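PDB 2ERV: lipid A deacylase PagL from Pseudomonas aeruginosa, which hydrolyses the ester bond at the 3 position of lipid A in the bacterial outer membrane, releasing the primary fatty acyl chain. Local coordinates for residues Thr16-Leu21 with Glu105-Ala110; Thr46-Gly51 with Ile125-Ala130. All coordinates share one frame; numbering follows the deposited sequence.

Both contacts span the interior of one antiparallel beta-barrel, and their centres lie 11 Å apart. Interaction 1 is a charged cluster near the centre of the chain; interaction 2 is an aromatic and water-mediated contact closer to the active site. Their strands are neighbours in pairs, 15-24 beside 35-48 and 102-114 beside 119-128: Tyr17 O lies 2.7 Å from Tyr47 N, and Asp106 O lies 2.7 Å from His126 N, both probable hydrogen bonds. Inside, Glu105 CG packs on Ile125 CG2 at 3.4 Å. The catalytic His126 and Ser128 belong to segment 125-130, about 7 and 9 Å from Glu105 between nearest side-chain atoms; Glu140 completes the triad.

Interaction 1: Thr16-Leu21 with Glu105-Ala110. With CA (calcium ion), chain C; CXE (pentaethylene glycol monodecyl ether), chain E; CXE (pentaethylene glycol monodecyl ether), chain G.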
ATOM      1  N   THR A  16      -4.223   7.436  -8.640  1.00 22.55           N
ATOM      2  CA  THR A  16      -2.996   6.726  -8.434  1.00 22.31           C
ATOM      3  C   THR A  16      -3.244   5.360  -8.987  1.00 23.46           C
ATOM      4  O   THR A  16      -4.405   4.863  -8.996  1.00 23.13           O
ATOM      5  CB  THR A  16      -2.670   6.539  -6.930  1.00 21.77           C
ATOM      6  OG1 THR A  16      -3.753   5.825  -6.302  1.00 22.02           O
ATOM      7  CG2 THR A  16      -2.614   7.885  -6.183  1.00 20.82           C
ATOM      8  N   TYR A  17      -2.185   4.732  -9.466  1.00 24.12           N
ATOM      9  CA  TYR A  17      -2.334   3.400 -10.052  1.00 24.79           C
ATOM     10  C   TYR A  17      -1.145   2.652  -9.544  1.00 24.62           C
ATOM     11  O   TYR A  17      -0.041   3.166  -9.674  1.00 25.26           O
ATOM     12  CB  TYR A  17      -2.247   3.490 -11.600  1.00 26.92           C
ATOM     13  CG  TYR A  17      -3.315   4.352 -12.213  1.00 29.71           C
ATOM     14  CD1 TYR A  17      -4.594   3.842 -12.476  1.00 32.66           C
ATOM     15  CD2 TYR A  17      -3.060   5.687 -12.512  1.00 33.78           C
ATOM     16  CE1 TYR A  17      -5.592   4.658 -13.036  1.00 33.63           C
ATOM     17  CE2 TYR A  17      -4.030   6.501 -13.070  1.00 34.60           C
ATOM     18  CZ  TYR A  17      -5.279   5.984 -13.326  1.00 34.51           C
ATOM     19  OH  TYR A  17      -6.226   6.819 -13.856  1.00 37.05           O
ATOM     20  N   ARG A  18      -1.330   1.441  -9.008  1.00 23.56           N
ATOM     21  CA  ARG A  18      -0.225   0.740  -8.364  1.00 23.10           C
ATOM     22  C   ARG A  18      -0.126  -0.689  -8.825  1.00 23.93           C
ATOM     23  O   ARG A  18      -1.123  -1.409  -8.859  1.00 25.45           O
ATOM     24  CB  ARG A  18      -0.379   0.764  -6.829  1.00 23.78           C
ATOM     25  CG  ARG A  18       0.758   0.029  -6.089  1.00 25.39           C
ATOM     26  CD  ARG A  18       0.438  -0.081  -4.626  1.00 29.82           C
ATOM     27  NE  ARG A  18       1.373  -0.933  -3.882  1.00 30.24           N
ATOM     28  CZ  ARG A  18       2.186  -0.508  -2.929  1.00 31.23           C
ATOM     29  NH1 ARG A  18       2.215   0.776  -2.602  1.00 31.87           N
ATOM     30  NH2 ARG A  18       2.973  -1.387  -2.286  1.00 30.44           N
ATOM     31  N   LEU A  19       1.078  -1.115  -9.168  1.00 23.40           N
ATOM     32  CA  LEU A  19       1.283  -2.533  -9.495  1.00 24.92           C
ATOM     33  C   LEU A  19       2.222  -3.058  -8.445  1.00 25.72           C
ATOM     34  O   LEU A  19       3.149  -2.345  -8.070  1.00 24.73           O
ATOM     35  CB  LEU A  19       1.940  -2.643 -10.865  1.00 25.97           C
ATOM     36  CG  LEU A  19       1.053  -2.446 -12.091  1.00 29.05           C
ATOM     37  CD1 LEU A  19       1.973  -2.514 -13.361  1.00 34.01           C
ATOM     38  CD2 LEU A  19      -0.046  -3.556 -12.179  1.00 34.63           C
ATOM     39  N   GLY A  20       1.991  -4.285  -7.965  1.00 24.68           N
ATOM     40  CA  GLY A  20       2.707  -4.748  -6.801  1.00 24.01           C
ATOM     41  C   GLY A  20       3.067  -6.222  -6.872  1.00 24.33           C
ATOM     42  O   GLY A  20       2.457  -6.999  -7.601  1.00 22.90           O
ATOM     43  N   LEU A  21       4.080  -6.600  -6.112  1.00 23.80           N
ATOM     44  CA  LEU A  21       4.388  -8.014  -5.919  1.00 25.38           C
ATOM     45  C   LEU A  21       4.471  -8.222  -4.419  1.00 25.89           C
ATOM     46  O   LEU A  21       4.986  -7.340  -3.733  1.00 25.90           O
ATOM     47  CB  LEU A  21       5.766  -8.324  -6.525  1.00 25.56           C
ATOM     48  CG  LEU A  21       5.908  -8.366  -8.064  1.00 30.09           C
ATOM     49  CD1 LEU A  21       7.394  -8.458  -8.498  1.00 31.00           C
ATOM     50  CD2 LEU A  21       5.098  -9.522  -8.597  1.00 28.49           C
ATOM     51  N   GLU A 105       6.436   4.977   4.118  1.00 28.11           N
ATOM     52  CA  GLU A 105       5.131   4.545   3.636  1.00 28.82           C
ATOM     53  C   GLU A 105       4.420   3.966   4.836  1.00 28.37           C
ATOM     54  O   GLU A 105       4.920   3.000   5.373  1.00 29.01           O
ATOM     55  CB  GLU A 105       5.294   3.393   2.639  1.00 29.00           C
ATOM     56  CG  GLU A 105       3.975   2.867   2.053  1.00 28.20           C
ATOM     57  CD  GLU A 105       4.190   1.733   1.052  1.00 33.32           C
ATOM     58  OE1 GLU A 105       4.841   0.729   1.444  1.00 34.70           O
ATOM     59  OE2 GLU A 105       3.733   1.854  -0.144  1.00 34.85           O
ATOM     60  N   ASP A 106       3.301   4.557   5.276  1.00 27.58           N
ATOM     61  CA  ASP A 106       2.455   3.992   6.351  1.00 26.81           C
ATOM     62  C   ASP A 106       1.141   3.561   5.747  1.00 26.43           C
ATOM     63  O   ASP A 106       0.517   4.354   5.026  1.00 24.82           O
ATOM     64  CB  ASP A 106       2.133   5.068   7.398  1.00 28.03           C
ATOM     65  CG  ASP A 106       3.358   5.538   8.163  1.00 30.79           C
ATOM     66  OD1 ASP A 106       4.190   4.713   8.606  1.00 33.96           O
ATOM     67  OD2 ASP A 106       3.628   6.742   8.297  1.00 34.15           O
ATOM     68  N   ARG A 107       0.715   2.322   6.009  1.00 25.55           N
ATOM     69  CA  ARG A 107      -0.472   1.823   5.336  1.00 25.24           C
ATOM     70  C   ARG A 107      -1.368   1.019   6.267  1.00 24.44           C
ATOM     71  O   ARG A 107      -0.882   0.374   7.216  1.00 23.65           O
ATOM     72  CB  ARG A 107      -0.068   0.925   4.156  1.00 26.52           C
ATOM     73  CG  ARG A 107       1.068  -0.021   4.510  1.00 28.74           C
ATOM     74  CD  ARG A 107       1.746  -0.616   3.305  1.00 31.41           C
ATOM     75  NE  ARG A 107       0.844  -1.538   2.630  1.00 30.71           N
ATOM     76  CZ  ARG A 107       1.175  -2.196   1.526  1.00 32.76           C
ATOM     77  NH1 ARG A 107       2.344  -1.992   0.953  1.00 30.57           N
ATOM     78  NH2 ARG A 107       0.333  -3.040   1.006  1.00 34.73           N
ATOM     79  N   ILE A 108      -2.666   1.077   5.994  1.00 23.47           N
ATOM     80  CA  ILE A 108      -3.657   0.137   6.567  1.00 23.82           C
ATOM     81  C   ILE A 108      -4.554  -0.364   5.464  1.00 23.90           C
ATOM     82  O   ILE A 108      -4.599   0.221   4.388  1.00 25.56           O
ATOM     83  CB  ILE A 108      -4.526   0.787   7.649  1.00 24.25           C
ATOM     84  CG1 ILE A 108      -5.187   2.056   7.115  1.00 26.96           C
ATOM     85  CG2 ILE A 108      -3.695   1.128   8.847  1.00 27.86           C
ATOM     86  CD1 ILE A 108      -6.422   2.475   7.892  1.00 28.95           C
ATOM     87  N   GLY A 109      -5.286  -1.437   5.712  1.00 23.27           N
ATOM     88  CA  GLY A 109      -6.058  -2.052   4.662  1.00 21.77           C
ATOM     89  C   GLY A 109      -6.978  -3.107   5.282  1.00 21.77           C
ATOM     90  O   GLY A 109      -6.770  -3.539   6.431  1.00 21.47           O
ATOM     91  N   ALA A 110      -7.958  -3.534   4.493  1.00 21.52           N
ATOM     92  CA  ALA A 110      -8.873  -4.595   4.886  1.00 22.68           C
ATOM     93  C   ALA A 110      -9.387  -5.249   3.600  1.00 23.77           C
ATOM     94  O   ALA A 110      -9.477  -4.590   2.531  1.00 24.12           O
ATOM     95  CB  ALA A 110     -10.044  -3.986   5.709  1.00 22.79           C
TER
HETATM   96 CA    CA C 195       4.429   6.869  10.612  1.00 21.89          CA
HETATM   97  C10 CXE E 600     -12.024   7.174  -8.581  1.00 62.60           C
HETATM   98  O11 CXE E 600     -10.989   6.379  -8.002  1.00 61.99           O
HETATM   99  C12 CXE E 600     -11.249   6.146  -6.622  1.00 60.35           C
HETATM  100  C13 CXE E 600     -11.396   4.649  -6.364  1.00 59.98           C
HETATM  101  O14 CXE E 600     -10.825   4.383  -5.085  1.00 57.22           O
HETATM  102  C15 CXE E 600     -11.696   3.706  -4.191  1.00 56.26           C
HETATM  103  C16 CXE E 600     -11.434   4.216  -2.791  1.00 53.55           C
HETATM  104  O17 CXE E 600     -11.400   3.099  -1.926  1.00 53.93           O
HETATM  105  C18 CXE E 600     -11.781   3.430  -0.594  1.00 54.67           C
HETATM  106  C19 CXE E 600     -10.650   3.117   0.375  1.00 54.82           C
HETATM  107  O20 CXE E 600     -10.562   4.193   1.309  1.00 57.87           O
HETATM  108  C21 CXE E 600     -10.771   3.817   2.676  1.00 57.00           C
HETATM  109  C22 CXE E 600      -9.734   2.776   3.056  1.00 54.47           C
HETATM  110  O23 CXE E 600      -9.717   2.568   4.465  1.00 55.68           O
HETATM  111  C24 CXE E 600      -8.936   1.421   4.781  1.00 51.37           C
HETATM  112  C25 CXE E 600      -9.767   0.619   5.755  1.00 53.11           C
HETATM  113  O26 CXE E 600      -8.888  -0.073   6.616  1.00 55.90           O
HETATM  114  C4  CXE G 800       8.784  -2.645  -7.480  1.00 43.43           C
HETATM  115  C5  CXE G 800       8.251  -3.947  -8.041  1.00 44.43           C
HETATM  116  C6  CXE G 800       6.864  -3.782  -8.631  1.00 43.67           C
HETATM  117  C7  CXE G 800       6.597  -4.959  -9.557  1.00 46.55           C
HETATM  118  C8  CXE G 800       5.438  -4.697 -10.506  1.00 46.29           C
HETATM  119  C9  CXE G 800       4.926  -6.023 -11.046  1.00 47.70           C
HETATM  120  C10 CXE G 800       5.073  -6.038 -12.565  1.00 51.09           C
HETATM  121  O11 CXE G 800       4.288  -7.086 -13.146  1.00 51.96           O
HETATM  122  C12 CXE G 800       3.150  -6.584 -13.855  1.00 50.10           C
HETATM  123  C13 CXE G 800       3.179  -7.035 -15.301  1.00 49.05           C
HETATM  124  O14 CXE G 800       1.873  -7.486 -15.623  1.00 50.03           O
HETATM  125  C15 CXE G 800       1.749  -7.855 -16.980  1.00 49.14           C
HETATM  126  C16 CXE G 800       0.271  -7.734 -17.345  1.00 47.66           C
HETATM  127  O   HOH W   1       5.221  -1.237  -0.358  1.00 29.92           O
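Arg18 and Glu105 reach for each other from facing walls, and their charged ends meet in the middle. The backbones stay far apart, with 13.7 Å between Arg18 CA and Glu105 CA, so long side chains do all the bridging. Arg18 has CG anti to its backbone N (chi1 180°) and stays extended as far as NE, which carries the guanidinium well into the interior. There NH1 of Arg18 donates to OE2 of Glu105 at 3.1 Å, a nearly straight hydrogen bond (167°) within a salt bridge, close to the guanidinium plane. The second carboxylate oxygen is held through a water, which accepts from Arg18 NH2 at 3.0 Å and donates to Glu105 OE1 at 2.7 Å. Arg107 comes in across Arg18 at about a right angle, and its NH1 stands 3.4 Å from Arg18 NH2. Two donors cannot bond to each other, but Asp42 forms salt bridges with both arginines and so offsets their charges. Within its own strand Arg107 NH1 also has a long ion pair with Glu105 OE1, at 3.7 Å. Ser61 adds a hydrogen bond to Glu105 OE2, so this buried carboxylate is gripped by several donors.

The outward side of the same strands is looser. Here Leu21 CD1 lies 3.7 Å from C7 of one detergent molecule, and Ile108 CD1 lies near the terminal hydroxyl, O26, of another. An exception is Asp106, also turned outward, which binds a calcium ion through OD2 at 2.5 Å. A close polar network inside and largely apolar or detergent-contacting residues outside, carried by strands 15-24 and 102-114, are characteristic of a transmembrane beta-barrel of the outer membrane.

Interaction 2: Thr46-Gly51 with Ile125-Ala130; sequences TYWEGG and IHYSNA
Segments 46-51 and 125-130 face each other across the barrel without sharing a backbone hydrogen bond, their nearest CA atoms, those of Thr46 and Ile125, being 11.4 Å apart. The gap is bridged chiefly by Trp48 and Tyr127. The six-membered part of the indole turns its edge to the tyrosine, with Trp48 CZ2 at 3.4 Å from Tyr127 CE2 and CH2 of the same tryptophan almost as close. The ring planes stand at 83°, yet the approach is oblique and the centroids are 5.4 Å apart. Trp48 has CG anti to its carbonyl carbon (chi1 -61°), a turn that brings one indole face against the methyl of Thr46, two residues earlier on the same strand: Thr46 CG2 sits 3.4 Å above the indole plane, offset toward its rim. Ser59 takes the indole NE1 in a hydrogen bond, and Phe88 meets both aromatic rings, edge-to-face in the case of Tyr127.

This is the filled interior of an outer-membrane beta-barrel, with strands 35-48 and 119-128 contributing inward-pointing residues from separate parts of the wall. Beyond the aromatic pair, Thr46 OG1 and Tyr127 OH lie 4.4 Å apart, and a water joins them, 2.8 Å from Thr46 OG1 and 2.7 Å from Tyr127 OH. The phenol also makes a weak hydrogen bond to Glu105.

His126 points the other way from Tyr127, toward the barrel's outer surface, where its NE2 is hydrogen-bonded to Ser128 OG at 2.7 Å. Its ND1 is hydrogen-bonded to OE2 of Glu140, completing the catalytic triad; Tyr127, between the two catalytic residues in sequence, packs on the inner side of the strand that carries them.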
ATOM      1  N   THR A  46       4.123   2.728  -8.185  1.00 24.22           N
ATOM      2  CA  THR A  46       2.879   3.534  -8.202  1.00 23.30           C
ATOM      3  C   THR A  46       3.063   4.651  -9.170  1.00 24.32           C
ATOM      4  O   THR A  46       4.125   5.265  -9.197  1.00 22.88           O
ATOM      5  CB  THR A  46       2.542   4.103  -6.791  1.00 24.24           C
ATOM      6  OG1 THR A  46       2.409   3.009  -5.848  1.00 22.05           O
ATOM      7  CG2 THR A  46       1.184   4.829  -6.776  1.00 22.08           C
ATOM      8  N   TYR A  47       2.040   4.898  -9.983  1.00 22.52           N
ATOM      9  CA  TYR A  47       2.015   6.123 -10.776  1.00 23.55           C
ATOM     10  C   TYR A  47       0.996   7.074 -10.141  1.00 21.78           C
ATOM     11  O   TYR A  47      -0.098   6.654  -9.759  1.00 21.64           O
ATOM     12  CB  TYR A  47       1.598   5.823 -12.240  1.00 24.59           C
ATOM     13  CG  TYR A  47       1.435   7.063 -13.077  1.00 27.10           C
ATOM     14  CD1 TYR A  47       2.547   7.689 -13.611  1.00 27.07           C
ATOM     15  CD2 TYR A  47       0.189   7.604 -13.339  1.00 30.72           C
ATOM     16  CE1 TYR A  47       2.426   8.837 -14.367  1.00 29.73           C
ATOM     17  CE2 TYR A  47       0.069   8.787 -14.129  1.00 30.38           C
ATOM     18  CZ  TYR A  47       1.199   9.358 -14.618  1.00 28.12           C
ATOM     19  OH  TYR A  47       1.151  10.488 -15.400  1.00 32.63           O
ATOM     20  N   TRP A  48       1.375   8.345 -10.060  1.00 20.77           N
ATOM     21  CA  TRP A  48       0.594   9.385  -9.422  1.00 21.86           C
ATOM     22  C   TRP A  48       0.293  10.401 -10.486  1.00 22.17           C
ATOM     23  O   TRP A  48       1.241  11.045 -10.958  1.00 23.55           O
ATOM     24  CB  TRP A  48       1.458  10.113  -8.365  1.00 20.98           C
ATOM     25  CG  TRP A  48       1.956   9.179  -7.229  1.00 21.30           C
ATOM     26  CD1 TRP A  48       3.038   8.311  -7.286  1.00 20.52           C
ATOM     27  CD2 TRP A  48       1.347   8.963  -5.952  1.00 22.63           C
ATOM     28  NE1 TRP A  48       3.148   7.601  -6.106  1.00 19.59           N
ATOM     29  CE2 TRP A  48       2.116   7.982  -5.271  1.00 20.40           C
ATOM     30  CE3 TRP A  48       0.222   9.510  -5.289  1.00 22.29           C
ATOM     31  CZ2 TRP A  48       1.796   7.545  -3.969  1.00 20.15           C
ATOM     32  CZ3 TRP A  48      -0.072   9.091  -4.023  1.00 18.91           C
ATOM     33  CH2 TRP A  48       0.693   8.111  -3.363  1.00 19.70           C
ATOM     34  N   GLU A  49      -0.980  10.602 -10.786  1.00 23.56           N
ATOM     35  CA  GLU A  49      -1.443  11.627 -11.702  1.00 26.53           C
ATOM     36  C   GLU A  49      -0.909  12.991 -11.269  1.00 26.84           C
ATOM     37  O   GLU A  49      -0.802  13.281 -10.057  1.00 26.26           O
ATOM     38  CB  GLU A  49      -2.970  11.663 -11.734  1.00 26.75           C
ATOM     39  CG  GLU A  49      -3.565  12.651 -12.733  1.00 30.94           C
ATOM     40  CD  GLU A  49      -5.064  12.875 -12.596  1.00 31.58           C
ATOM     41  OE1 GLU A  49      -5.732  12.312 -11.697  1.00 34.33           O
ATOM     42  OE2 GLU A  49      -5.596  13.640 -13.438  1.00 38.82           O
ATOM     43  N   GLY A  50      -0.562  13.827 -12.251  1.00 26.09           N
ATOM     44  CA  GLY A  50       0.004  15.147 -11.949  1.00 26.37           C
ATOM     45  C   GLY A  50      -1.042  16.026 -11.310  1.00 27.87           C
ATOM     46  O   GLY A  50      -2.216  15.699 -11.302  1.00 27.91           O
ATOM     47  N   GLY A  51      -0.621  17.167 -10.774  1.00 27.48           N
ATOM     48  CA  GLY A  51      -1.545  18.110 -10.182  1.00 29.19           C
ATOM     49  C   GLY A  51      -0.865  19.463 -10.291  1.00 30.33           C
ATOM     50  O   GLY A  51      -0.075  19.675 -11.194  1.00 28.81           O
ATOM     51  N   ILE A 125      -2.885   4.530   2.151  1.00 21.16           N
ATOM     52  CA  ILE A 125      -1.442   4.617   2.322  1.00 22.27           C
ATOM     53  C   ILE A 125      -1.061   6.074   2.393  1.00 22.72           C
ATOM     54  O   ILE A 125      -1.583   6.887   1.632  1.00 22.89           O
ATOM     55  CB  ILE A 125      -0.665   3.942   1.156  1.00 22.02           C
ATOM     56  CG1 ILE A 125      -1.195   2.512   0.927  1.00 22.75           C
ATOM     57  CG2 ILE A 125       0.824   3.957   1.474  1.00 21.53           C
ATOM     58  CD1 ILE A 125      -0.622   1.824  -0.307  1.00 23.55           C
ATOM     59  N   HIS A 126      -0.182   6.396   3.338  1.00 21.19           N
ATOM     60  CA  HIS A 126       0.343   7.762   3.465  1.00 22.31           C
ATOM     61  C   HIS A 126       1.861   7.818   3.355  1.00 22.43           C
ATOM     62  O   HIS A 126       2.569   6.954   3.886  1.00 22.20           O
ATOM     63  CB  HIS A 126      -0.120   8.345   4.817  1.00 22.77           C
ATOM     64  CG  HIS A 126       0.670   9.538   5.271  1.00 21.73           C
ATOM     65  ND1 HIS A 126       0.449  10.810   4.780  1.00 22.82           N
ATOM     66  CD2 HIS A 126       1.655   9.656   6.198  1.00 25.60           C
ATOM     67  CE1 HIS A 126       1.278  11.659   5.379  1.00 23.58           C
ATOM     68  NE2 HIS A 126       2.033  10.978   6.225  1.00 23.24           N
ATOM     69  N   TYR A 127       2.363   8.843   2.684  1.00 22.11           N
ATOM     70  CA  TYR A 127       3.793   8.960   2.488  1.00 23.84           C
ATOM     71  C   TYR A 127       4.246  10.318   3.012  1.00 23.59           C
ATOM     72  O   TYR A 127       3.662  11.339   2.648  1.00 24.29           O
ATOM     73  CB  TYR A 127       4.125   8.908   0.979  1.00 22.84           C
ATOM     74  CG  TYR A 127       3.770   7.601   0.301  1.00 23.57           C
ATOM     75  CD1 TYR A 127       4.721   6.580   0.186  1.00 22.53           C
ATOM     76  CD2 TYR A 127       2.492   7.398  -0.234  1.00 24.49           C
ATOM     77  CE1 TYR A 127       4.402   5.363  -0.453  1.00 21.78           C
ATOM     78  CE2 TYR A 127       2.172   6.191  -0.898  1.00 22.46           C
ATOM     79  CZ  TYR A 127       3.134   5.186  -0.987  1.00 21.58           C
ATOM     80  OH  TYR A 127       2.840   3.985  -1.625  1.00 25.13           O
ATOM     81  N   SER A 128       5.261  10.340   3.875  1.00 24.40           N
ATOM     82  CA  SER A 128       5.845  11.632   4.327  1.00 24.21           C
ATOM     83  C   SER A 128       7.217  11.357   4.915  1.00 24.57           C
ATOM     84  O   SER A 128       7.599  10.223   4.975  1.00 24.45           O
ATOM     85  CB  SER A 128       4.935  12.397   5.295  1.00 24.98           C
ATOM     86  OG  SER A 128       4.628  11.589   6.431  1.00 26.35           O
ATOM     87  N   ASN A 129       7.937  12.389   5.361  1.00 25.42           N
ATOM     88  CA  ASN A 129       9.346  12.224   5.723  1.00 27.71           C
ATOM     89  C   ASN A 129       9.635  12.508   7.211  1.00 27.95           C
ATOM     90  O   ASN A 129      10.808  12.598   7.633  1.00 28.66           O
ATOM     91  CB  ASN A 129      10.263  13.040   4.749  1.00 27.52           C
ATOM     92  CG  ASN A 129      10.039  14.560   4.838  1.00 30.07           C
ATOM     93  OD1 ASN A 129       9.874  15.132   5.939  1.00 30.58           O
ATOM     94  ND2 ASN A 129      10.039  15.219   3.698  1.00 25.99           N
ATOM     95  N   ALA A 130       8.565  12.567   8.004  1.00 27.75           N
ATOM     96  CA  ALA A 130       8.615  12.789   9.447  1.00 28.14           C
ATOM     97  C   ALA A 130       9.249  14.126   9.833  1.00 29.06           C
ATOM     98  O   ALA A 130       9.825  14.248  10.933  1.00 29.57           O
ATOM     99  CB  ALA A 130       9.293  11.646  10.151  1.00 27.87           C
TER
HETATM  100  O   HOH W   2       0.985   3.314  -3.492  1.00 25.53           O